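Local coordinates for penicillin-binding protein PbpB (Mycobacterium tuberculosis, PDB 6KGU) that synthesises cross-linked peptidoglycan from lipid intermediates for the mycobacterial cell wall and is acylated by beta-lactam antibiotics at its penicillin-sensitive transpeptidase domain, at residues A[405-410]-A[428-433]; A[272-277]-A[339-344]; A[288-293]-A[314-319]. One frame throughout, in Å; residues are numbered along the deposited sequence.

How the contacts relate
Followed from the N terminus, the three contacts illustrate how loops of different length are closed within one transpeptidase domain. Helix 272-281 comes first; contact 2 brings it against helix 338-347 and closes a long loop. Within that loop the chain passes through 288-293 and, after the strands 296-299 and 302-305, returns as 314-319 at the start of helix 317-323, so contact 3 is a smaller closure contained in the larger one. Contact 1 follows in series, pairing the segment after helix 390-401 with the segment before helix 436-445. Contacts 1 and 2 touch, V433 CG1 lying 3.7 Å from M344 SD, whereas contact 3 stays apart from both.

Contact 1: A[405-410]-A[428-433]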
loop_
_atom_site.group_PDB
_atom_site.type_symbol
_atom_site.label_atom_id
_atom_site.label_comp_id
_atom_site.label_asym_id
_atom_site.label_seq_id
_atom_site.Cartn_x
_atom_site.Cartn_y
_atom_site.Cartn_z
ATOM N N VAL A 405 -7.019 14.545 -4.433
ATOM C CA VAL A 405 -5.832 14.824 -5.235
ATOM C C VAL A 405 -4.794 13.742 -4.960
ATOM O O VAL A 405 -4.211 13.683 -3.871
ATOM C CB VAL A 405 -5.267 16.221 -4.958
ATOM C CG1 VAL A 405 -3.992 16.409 -5.736
ATOM C CG2 VAL A 405 -6.302 17.284 -5.331
ATOM N N ARG A 406 -4.549 12.903 -5.959
ATOM C CA ARG A 406 -3.548 11.857 -5.834
ATOM C C ARG A 406 -2.164 12.457 -5.997
ATOM O O ARG A 406 -1.915 13.215 -6.940
ATOM C CB ARG A 406 -3.779 10.776 -6.882
ATOM C CG ARG A 406 -2.910 9.527 -6.691
ATOM C CD ARG A 406 -3.445 8.386 -7.529
ATOM N NE ARG A 406 -3.358 8.617 -8.970
ATOM C CZ ARG A 406 -2.251 8.466 -9.700
ATOM N NH1 ARG A 406 -1.110 8.097 -9.133
ATOM N NH2 ARG A 406 -2.289 8.675 -11.009
ATOM N N VAL A 407 -1.272 12.135 -5.068
ATOM C CA VAL A 407 0.119 12.563 -5.152
ATOM C C VAL A 407 0.964 11.294 -5.233
ATOM O O VAL A 407 1.066 10.551 -4.244
ATOM C CB VAL A 407 0.517 13.449 -3.956
ATOM C CG1 VAL A 407 1.977 13.935 -4.094
ATOM C CG2 VAL A 407 -0.434 14.657 -3.827
ATOM N N PRO A 408 1.573 11.005 -6.380
ATOM C CA PRO A 408 2.359 9.774 -6.528
ATOM C C PRO A 408 3.383 9.641 -5.413
ATOM O O PRO A 408 4.085 10.605 -5.078
ATOM C CB PRO A 408 3.032 9.956 -7.893
ATOM C CG PRO A 408 2.063 10.842 -8.654
ATOM C CD PRO A 408 1.585 11.821 -7.604
ATOM N N PRO A 409 3.459 8.475 -4.777
ATOM C CA PRO A 409 4.341 8.323 -3.618
ATOM C C PRO A 409 5.803 8.427 -4.005
ATOM O O PRO A 409 6.203 8.050 -5.106
ATOM C CB PRO A 409 4.004 6.918 -3.094
ATOM C CG PRO A 409 3.406 6.218 -4.253
ATOM C CD PRO A 409 2.700 7.250 -5.068
ATOM N N ARG A 410 6.606 8.928 -3.066
ATOM C CA ARG A 410 8.040 9.076 -3.248
ATOM C C ARG A 410 8.728 8.631 -1.971
ATOM O O ARG A 410 8.211 8.848 -0.868
ATOM C CB ARG A 410 8.431 10.551 -3.558
ATOM C CG ARG A 410 7.891 11.100 -4.880
ATOM C CD ARG A 410 8.604 10.428 -6.030
ATOM N NE ARG A 410 8.223 10.930 -7.350
ATOM C CZ ARG A 410 7.307 10.383 -8.139
ATOM N NH1 ARG A 410 6.633 9.300 -7.746
ATOM N NH2 ARG A 410 7.064 10.911 -9.343
ATOM N N PRO A 428 6.295 15.431 -7.160
ATOM C CA PRO A 428 5.543 15.072 -8.364
ATOM C C PRO A 428 4.305 15.946 -8.494
ATOM O O PRO A 428 3.823 16.536 -7.527
ATOM C CB PRO A 428 5.170 13.607 -8.127
ATOM C CG PRO A 428 5.053 13.501 -6.624
ATOM C CD PRO A 428 6.062 14.484 -6.051
ATOM N N ASP A 429 3.785 16.011 -9.715
ATOM C CA ASP A 429 2.602 16.817 -9.977
ATOM C C ASP A 429 1.336 16.158 -9.425
ATOM O O ASP A 429 1.145 14.944 -9.555
ATOM C CB ASP A 429 2.458 17.059 -11.476
ATOM C CG ASP A 429 3.341 18.201 -11.962
ATOM O OD1 ASP A 429 3.554 19.160 -11.191
ATOM O OD2 ASP A 429 3.831 18.135 -13.107
ATOM N N ASP A 430 0.488 16.990 -8.806
ATOM C CA ASP A 430 -0.863 16.636 -8.389
ATOM C C ASP A 430 -1.646 15.980 -9.519
ATOM O O ASP A 430 -1.480 16.312 -10.697
ATOM C CB ASP A 430 -1.635 17.888 -7.956
ATOM C CG ASP A 430 -1.238 18.396 -6.587
ATOM O OD1 ASP A 430 -0.426 17.751 -5.890
ATOM O OD2 ASP A 430 -1.763 19.456 -6.196
ATOM N N ILE A 431 -2.545 15.072 -9.141
ATOM C CA ILE A 431 -3.498 14.469 -10.066
ATOM C C ILE A 431 -4.873 14.499 -9.408
ATOM O O ILE A 431 -5.131 13.739 -8.464
ATOM C CB ILE A 431 -3.117 13.034 -10.456
ATOM C CG1 ILE A 431 -1.682 13.002 -10.992
ATOM C CG2 ILE A 431 -4.119 12.490 -11.471
ATOM C CD1 ILE A 431 -1.076 11.644 -11.018
ATOM N N ARG A 432 -5.753 15.365 -9.913
ATOM C CA ARG A 432 -7.133 15.470 -9.449
ATOM C C ARG A 432 -7.918 14.249 -9.923
ATOM O O ARG A 432 -8.093 14.050 -11.130
ATOM C CB ARG A 432 -7.739 16.772 -9.977
ATOM C CG ARG A 432 -9.273 16.916 -9.871
ATOM C CD ARG A 432 -9.750 17.115 -8.443
ATOM N NE ARG A 432 -9.145 18.269 -7.782
ATOM C CZ ARG A 432 -9.273 18.518 -6.485
ATOM N NH1 ARG A 432 -9.982 17.688 -5.711
ATOM N NH2 ARG A 432 -8.676 19.569 -5.946
ATOM N N VAL A 433 -8.367 13.417 -8.985
ATOM C CA VAL A 433 -9.148 12.215 -9.289
ATOM C C VAL A 433 -10.642 12.458 -9.102
ATOM O O VAL A 433 -11.450 12.116 -9.962
ATOM C CB VAL A 433 -8.678 11.030 -8.413
ATOM C CG1 VAL A 433 -9.509 9.786 -8.722
ATOM C CG2 VAL A 433 -7.174 10.768 -8.580
#
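R406 and I431 form the one hydrogen-bonded pair of a short antiparallel two-stranded ladder. R406 N donates to I431 O at 2.7 Å and I431 N returns a bond to R406 O at 2.9 Å. V405 and R432 follow as a non-hydrogen-bonded pair, and V405 CA adds a CA-H...O contact to I431 O.

Arginines supply the second kind of contact, each laying its guanidinium against an aliphatic group. R432, kinked at chi2 (71°) and chi3 (57°), doubles back so that V405 CG2 sits 3.3 Å above the centre of its guanidinium plane; its NH1 is bonded to V434 O. On the other face of the ladder, I431 CD1 lies over the R406 guanidinium, while R406 NE is held by K347 O. R410 covers P428, with its NH2 3.5 Å from P428 CB, and its NH1 bonds to both P409 O and T354 O.

Apolar packing is the third kind. The P408 and P428 rings lie alongside each other, pointing opposite ways, with P408 CD to P428 CG at 4.0 Å. V407 CG1 touches the same P428 CG, the two side chains crossing at about a right angle. Separately, V405 CG1 makes a van der Waals contact with the charged carboxylate of D430, 3.5 Å from D430 CG.

The chemistry implies a division of labour at this surface contact: two backbone bonds set the register, while the arginines use their flat faces for packing and their N-H groups for backbone carbonyls.

Contact 2: A[272-277]-A[339-344]; sequences KIVAAS and ERYYDM
V274 and Y341 meet at about a right angle where helix 272-281 passes helix 338-347; the axes of segments 272-277 and 339-344 approach to 9.8 Å with 123° between their directions. The path of the tyrosine shows how a long side chain spans such a gap. Its CB points neither toward nor away from the partner helix, and with CG anti to the backbone N (chi1 -176°) the ring is carried across toward the other helix. CE1 is the first atom to arrive, 3.6 Å from V274 CG1. The same CE1 comes within 3.9 Å of A275 N, which lies near the ring plane at the edge. CZ also rests against V274 CG1. At the tip, OH lies near V274 CB and donates to a water 2.7 Å away, located in the ring plane; this water in turn accepts from A275 N at 3.0 Å. A backbone N-H in the first turns of the helix and a buried phenol are thereby satisfied by a single bridging molecule.

M344, one turn on, meets the same V274 methyl from another direction. Its CG lies 3.6 Å from V274 CG1, which is thus shared by both partners, and bends at chi2 and chi3 bring CE round to the backbone of S277. S277 OG bonds back to I273 O, one turn earlier in its own helix, at 2.8 Å; that carbonyl also receives S277 N from the opposite face of its plane.

M396 adds to the packing on V274, and T329 and S333 to that on A275. Such buried helix packing is characteristic of the all-helical part of the penicillin-binding transpeptidase fold. Helix 272-281 carries K272 of the apparent SxxK motif, following S269, probably the nucleophile that forms the acyl-ester; K272 NZ bonds to S324 and N326.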
loop_
_atom_site.group_PDB
_atom_site.type_symbol
_atom_site.label_atom_id
_atom_site.label_comp_id
_atom_site.label_asym_id
_atom_site.label_seq_id
_atom_site.Cartn_x
_atom_site.Cartn_y
_atom_site.Cartn_z
ATOM N N LYS A 272 -12.942 -1.600 -4.686
ATOM C CA LYS A 272 -14.261 -0.991 -4.745
ATOM C C LYS A 272 -14.216 0.505 -4.480
ATOM O O LYS A 272 -15.175 1.211 -4.805
ATOM C CB LYS A 272 -15.215 -1.688 -3.769
ATOM C CG LYS A 272 -15.579 -3.125 -4.219
ATOM C CD LYS A 272 -16.597 -3.780 -3.292
ATOM C CE LYS A 272 -16.835 -5.247 -3.649
ATOM N NZ LYS A 272 -17.812 -5.897 -2.700
ATOM N N ILE A 273 -13.109 1.012 -3.933
ATOM C CA ILE A 273 -12.938 2.458 -3.820
ATOM C C ILE A 273 -13.160 3.153 -5.163
ATOM O O ILE A 273 -13.683 4.275 -5.212
ATOM C CB ILE A 273 -11.550 2.784 -3.230
ATOM C CG1 ILE A 273 -11.460 4.271 -2.890
ATOM C CG2 ILE A 273 -10.421 2.361 -4.201
ATOM C CD1 ILE A 273 -10.135 4.668 -2.271
ATOM N N VAL A 274 -12.812 2.494 -6.276
ATOM C CA VAL A 274 -12.970 3.145 -7.575
ATOM C C VAL A 274 -14.447 3.312 -7.916
ATOM O O VAL A 274 -14.885 4.407 -8.290
ATOM C CB VAL A 274 -12.211 2.381 -8.673
ATOM C CG1 VAL A 274 -12.382 3.069 -10.004
ATOM C CG2 VAL A 274 -10.700 2.304 -8.316
ATOM N N ALA A 275 -15.235 2.231 -7.796
ATOM C CA ALA A 275 -16.674 2.336 -8.037
ATOM C C ALA A 275 -17.321 3.343 -7.097
ATOM O O ALA A 275 -18.202 4.113 -7.509
ATOM C CB ALA A 275 -17.346 0.969 -7.885
ATOM N N ALA A 276 -16.933 3.321 -5.815
ATOM C CA ALA A 276 -17.535 4.235 -4.849
ATOM C C ALA A 276 -17.277 5.680 -5.234
ATOM O O ALA A 276 -18.184 6.517 -5.176
ATOM C CB ALA A 276 -16.986 3.967 -3.446
ATOM N N SER A 277 -16.030 5.983 -5.613
ATOM C CA SER A 277 -15.639 7.333 -5.993
ATOM C C SER A 277 -16.330 7.759 -7.278
ATOM O O SER A 277 -16.793 8.896 -7.397
ATOM C CB SER A 277 -14.117 7.392 -6.169
ATOM O OG SER A 277 -13.454 7.059 -4.959
ATOM N N GLU A 339 -16.960 3.467 -19.808
ATOM C CA GLU A 339 -16.030 4.538 -20.160
ATOM C C GLU A 339 -15.644 5.373 -18.949
ATOM O O GLU A 339 -14.459 5.623 -18.704
ATOM C CB GLU A 339 -16.643 5.432 -21.233
ATOM C CG GLU A 339 -16.569 4.841 -22.631
ATOM C CD GLU A 339 -16.656 5.905 -23.709
ATOM O OE1 GLU A 339 -17.535 6.788 -23.608
ATOM O OE2 GLU A 339 -15.830 5.871 -24.649
ATOM N N ARG A 340 -16.633 5.864 -18.203
ATOM C CA ARG A 340 -16.298 6.661 -17.034
ATOM C C ARG A 340 -15.600 5.801 -15.985
ATOM O O ARG A 340 -14.691 6.273 -15.299
ATOM C CB ARG A 340 -17.549 7.333 -16.467
ATOM C CG ARG A 340 -18.041 8.519 -17.307
ATOM C CD ARG A 340 -19.256 9.253 -16.715
ATOM N NE ARG A 340 -20.420 8.377 -16.540
ATOM C CZ ARG A 340 -21.654 8.818 -16.283
ATOM N NH1 ARG A 340 -21.884 10.126 -16.185
ATOM N NH2 ARG A 340 -22.657 7.958 -16.122
ATOM N N TYR A 341 -15.984 4.529 -15.867
ATOM C CA TYR A 341 -15.302 3.667 -14.912
ATOM C C TYR A 341 -13.831 3.501 -15.283
ATOM O O TYR A 341 -12.943 3.694 -14.447
ATOM C CB TYR A 341 -15.975 2.305 -14.819
ATOM C CG TYR A 341 -15.293 1.487 -13.761
ATOM C CD1 TYR A 341 -15.577 1.691 -12.411
ATOM C CD2 TYR A 341 -14.307 0.562 -14.099
ATOM C CE1 TYR A 341 -14.910 0.968 -11.424
ATOM C CE2 TYR A 341 -13.648 -0.162 -13.138
ATOM C CZ TYR A 341 -13.939 0.045 -11.797
ATOM O OH TYR A 341 -13.261 -0.684 -10.841
ATOM N N TYR A 342 -13.551 3.138 -16.537
ATOM C CA TYR A 342 -12.161 2.981 -16.949
ATOM C C TYR A 342 -11.382 4.283 -16.794
ATOM O O TYR A 342 -10.202 4.269 -16.420
ATOM C CB TYR A 342 -12.086 2.478 -18.389
ATOM C CG TYR A 342 -10.672 2.328 -18.895
ATOM C CD1 TYR A 342 -9.897 1.244 -18.522
ATOM C CD2 TYR A 342 -10.120 3.262 -19.760
ATOM C CE1 TYR A 342 -8.608 1.094 -18.987
ATOM C CE2 TYR A 342 -8.823 3.123 -20.235
ATOM C CZ TYR A 342 -8.078 2.032 -19.848
ATOM O OH TYR A 342 -6.792 1.875 -20.308
ATOM N N ASP A 343 -12.024 5.424 -17.050
ATOM C CA ASP A 343 -11.311 6.685 -16.878
ATOM C C ASP A 343 -10.908 6.880 -15.424
ATOM O O ASP A 343 -9.810 7.367 -15.134
ATOM C CB ASP A 343 -12.162 7.863 -17.358
ATOM C CG ASP A 343 -11.401 9.182 -17.330
ATOM O OD1 ASP A 343 -10.482 9.343 -18.154
ATOM O OD2 ASP A 343 -11.718 10.059 -16.497
ATOM N N MET A 344 -11.774 6.474 -14.495
ATOM C CA MET A 344 -11.472 6.637 -13.078
ATOM C C MET A 344 -10.331 5.719 -12.647
ATOM O O MET A 344 -9.439 6.147 -11.902
ATOM C CB MET A 344 -12.737 6.381 -12.255
ATOM C CG MET A 344 -12.578 6.605 -10.779
ATOM S SD MET A 344 -12.458 8.335 -10.359
ATOM C CE MET A 344 -14.162 8.839 -10.546
HETATM O O HOH W 1 -14.196 -0.577 -8.303
#

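Contact 3: A[288-293]-A[314-319]; sequences DEVLQV and PYTTTG
The N-cap of helix 317-323 is the fold element here, tied by a single backbone bridge to the loop between helix 272-281 and strand 296-299. Two bonds flank the V290–T316 pair: T317 N, at the first turn of the helix, donates to E289 O at 3.0 Å, and L291 N donates to Y315 O at 2.8 Å. CA-H...O contacts support them, T316 CA to E289 O and P314 CA to L291 O, the latter at 3.2 Å.

The cap itself is T316. Its chi1 of 59° tucks OG1 over its own backbone, where it accepts from G319 N at 2.9 Å; the hydroxyl is also bonded to V558 O.

Side chains close in around the bridge. L291 CD1 reaches 3.5 Å from T317 OG1, whose polar partner is S285 OG. The V293 and Y315 side chains cross at about a right angle, V293 CB lying 3.8 Å from Y315 CD2, while Y315 OH bonds to W308 NE1. V290 CG1 runs alongside P314 CB at the exposed side.

The extended chain of E289 carries its carboxylate to a salt bridge with R335 and a bond to S285. The implication is that two N-H groups of the first helical turn are taken up, T317 N by E289 O of the loop and G319 N by the T316 cap.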
loop_
_atom_site.group_PDB
_atom_site.type_symbol
_atom_site.label_atom_id
_atom_site.label_comp_id
_atom_site.label_asym_id
_atom_site.label_seq_id
_atom_site.Cartn_x
_atom_site.Cartn_y
_atom_site.Cartn_z
ATOM N N ASP A 288 -26.715 7.636 1.495
ATOM C CA ASP A 288 -27.915 7.160 2.154
ATOM C C ASP A 288 -28.990 6.677 1.178
ATOM O O ASP A 288 -30.094 6.352 1.615
ATOM C CB ASP A 288 -28.477 8.261 3.052
ATOM C CG ASP A 288 -29.016 9.426 2.253
ATOM O OD1 ASP A 288 -28.378 9.785 1.232
ATOM O OD2 ASP A 288 -30.078 9.974 2.634
ATOM N N GLU A 289 -28.699 6.606 -0.125
ATOM C CA GLU A 289 -29.674 6.032 -1.047
ATOM C C GLU A 289 -29.958 4.580 -0.657
ATOM O O GLU A 289 -29.032 3.777 -0.519
ATOM C CB GLU A 289 -29.178 6.103 -2.499
ATOM C CG GLU A 289 -30.176 5.444 -3.480
ATOM C CD GLU A 289 -29.727 5.420 -4.946
ATOM O OE1 GLU A 289 -28.699 6.040 -5.289
ATOM O OE2 GLU A 289 -30.406 4.751 -5.753
ATOM N N VAL A 290 -31.228 4.262 -0.438
ATOM C CA VAL A 290 -31.667 2.887 -0.195
ATOM C C VAL A 290 -31.732 2.149 -1.531
ATOM O O VAL A 290 -32.505 2.522 -2.419
ATOM C CB VAL A 290 -33.029 2.864 0.515
ATOM C CG1 VAL A 290 -33.491 1.412 0.760
ATOM C CG2 VAL A 290 -32.946 3.669 1.839
ATOM N N LEU A 291 -30.919 1.104 -1.678
ATOM C CA LEU A 291 -30.922 0.280 -2.873
ATOM C C LEU A 291 -31.729 -0.997 -2.632
ATOM O O LEU A 291 -32.212 -1.255 -1.534
ATOM C CB LEU A 291 -29.491 -0.044 -3.282
ATOM C CG LEU A 291 -28.600 1.194 -3.359
ATOM C CD1 LEU A 291 -27.135 0.788 -3.298
ATOM C CD2 LEU A 291 -28.894 1.975 -4.628
ATOM N N GLN A 292 -31.878 -1.797 -3.686
ATOM C CA GLN A 292 -32.481 -3.124 -3.613
ATOM C C GLN A 292 -31.487 -4.092 -4.239
ATOM O O GLN A 292 -31.297 -4.087 -5.460
ATOM C CB GLN A 292 -33.828 -3.173 -4.340
ATOM C CG GLN A 292 -34.870 -2.152 -3.840
ATOM C CD GLN A 292 -35.116 -2.266 -2.337
ATOM O OE1 GLN A 292 -35.216 -3.362 -1.792
ATOM N NE2 GLN A 292 -35.194 -1.121 -1.660
ATOM N N VAL A 293 -30.844 -4.914 -3.415
ATOM C CA VAL A 293 -29.688 -5.673 -3.880
ATOM C C VAL A 293 -30.030 -7.164 -3.830
ATOM O O VAL A 293 -30.163 -7.734 -2.739
ATOM C CB VAL A 293 -28.443 -5.345 -3.045
ATOM C CG1 VAL A 293 -27.190 -6.036 -3.613
ATOM C CG2 VAL A 293 -28.254 -3.808 -2.982
ATOM N N PRO A 314 -32.422 -4.279 1.371
ATOM C CA PRO A 314 -32.387 -2.805 1.304
ATOM C C PRO A 314 -31.076 -2.229 1.836
ATOM O O PRO A 314 -31.052 -1.443 2.787
ATOM C CB PRO A 314 -33.594 -2.414 2.167
ATOM C CG PRO A 314 -33.614 -3.502 3.247
ATOM C CD PRO A 314 -33.151 -4.771 2.555
ATOM N N TYR A 315 -29.955 -2.648 1.239
ATOM C CA TYR A 315 -28.678 -2.032 1.570
ATOM C C TYR A 315 -28.671 -0.589 1.084
ATOM O O TYR A 315 -29.145 -0.286 -0.012
ATOM C CB TYR A 315 -27.511 -2.798 0.929
ATOM C CG TYR A 315 -27.395 -4.248 1.362
ATOM C CD1 TYR A 315 -27.653 -4.628 2.676
ATOM C CD2 TYR A 315 -27.036 -5.236 0.452
ATOM C CE1 TYR A 315 -27.558 -5.960 3.066
ATOM C CE2 TYR A 315 -26.944 -6.565 0.833
ATOM C CZ TYR A 315 -27.206 -6.920 2.137
ATOM O OH TYR A 315 -27.114 -8.243 2.510
ATOM N N THR A 316 -28.144 0.304 1.904
ATOM C CA THR A 316 -27.815 1.619 1.389
ATOM C C THR A 316 -26.559 1.527 0.530
ATOM O O THR A 316 -25.844 0.524 0.533
ATOM C CB THR A 316 -27.577 2.623 2.515
ATOM O OG1 THR A 316 -26.498 2.157 3.336
ATOM C CG2 THR A 316 -28.853 2.824 3.360
ATOM N N THR A 317 -26.288 2.599 -0.212
ATOM C CA THR A 317 -25.011 2.709 -0.903
ATOM C C THR A 317 -23.856 2.544 0.081
ATOM O O THR A 317 -22.903 1.793 -0.169
ATOM C CB THR A 317 -24.954 4.052 -1.629
ATOM O OG1 THR A 317 -25.919 4.032 -2.688
ATOM C CG2 THR A 317 -23.580 4.325 -2.191
ATOM N N THR A 318 -23.947 3.218 1.228
ATOM C CA THR A 318 -22.967 3.010 2.298
ATOM C C THR A 318 -22.836 1.532 2.654
ATOM O O THR A 318 -21.725 0.989 2.702
ATOM C CB THR A 318 -23.365 3.851 3.513
ATOM O OG1 THR A 318 -23.167 5.234 3.192
ATOM C CG2 THR A 318 -22.532 3.500 4.753
ATOM N N GLY A 319 -23.967 0.849 2.846
ATOM C CA GLY A 319 -23.927 -0.559 3.189
ATOM C C GLY A 319 -23.355 -1.452 2.105
ATOM O O GLY A 319 -22.783 -2.502 2.405
#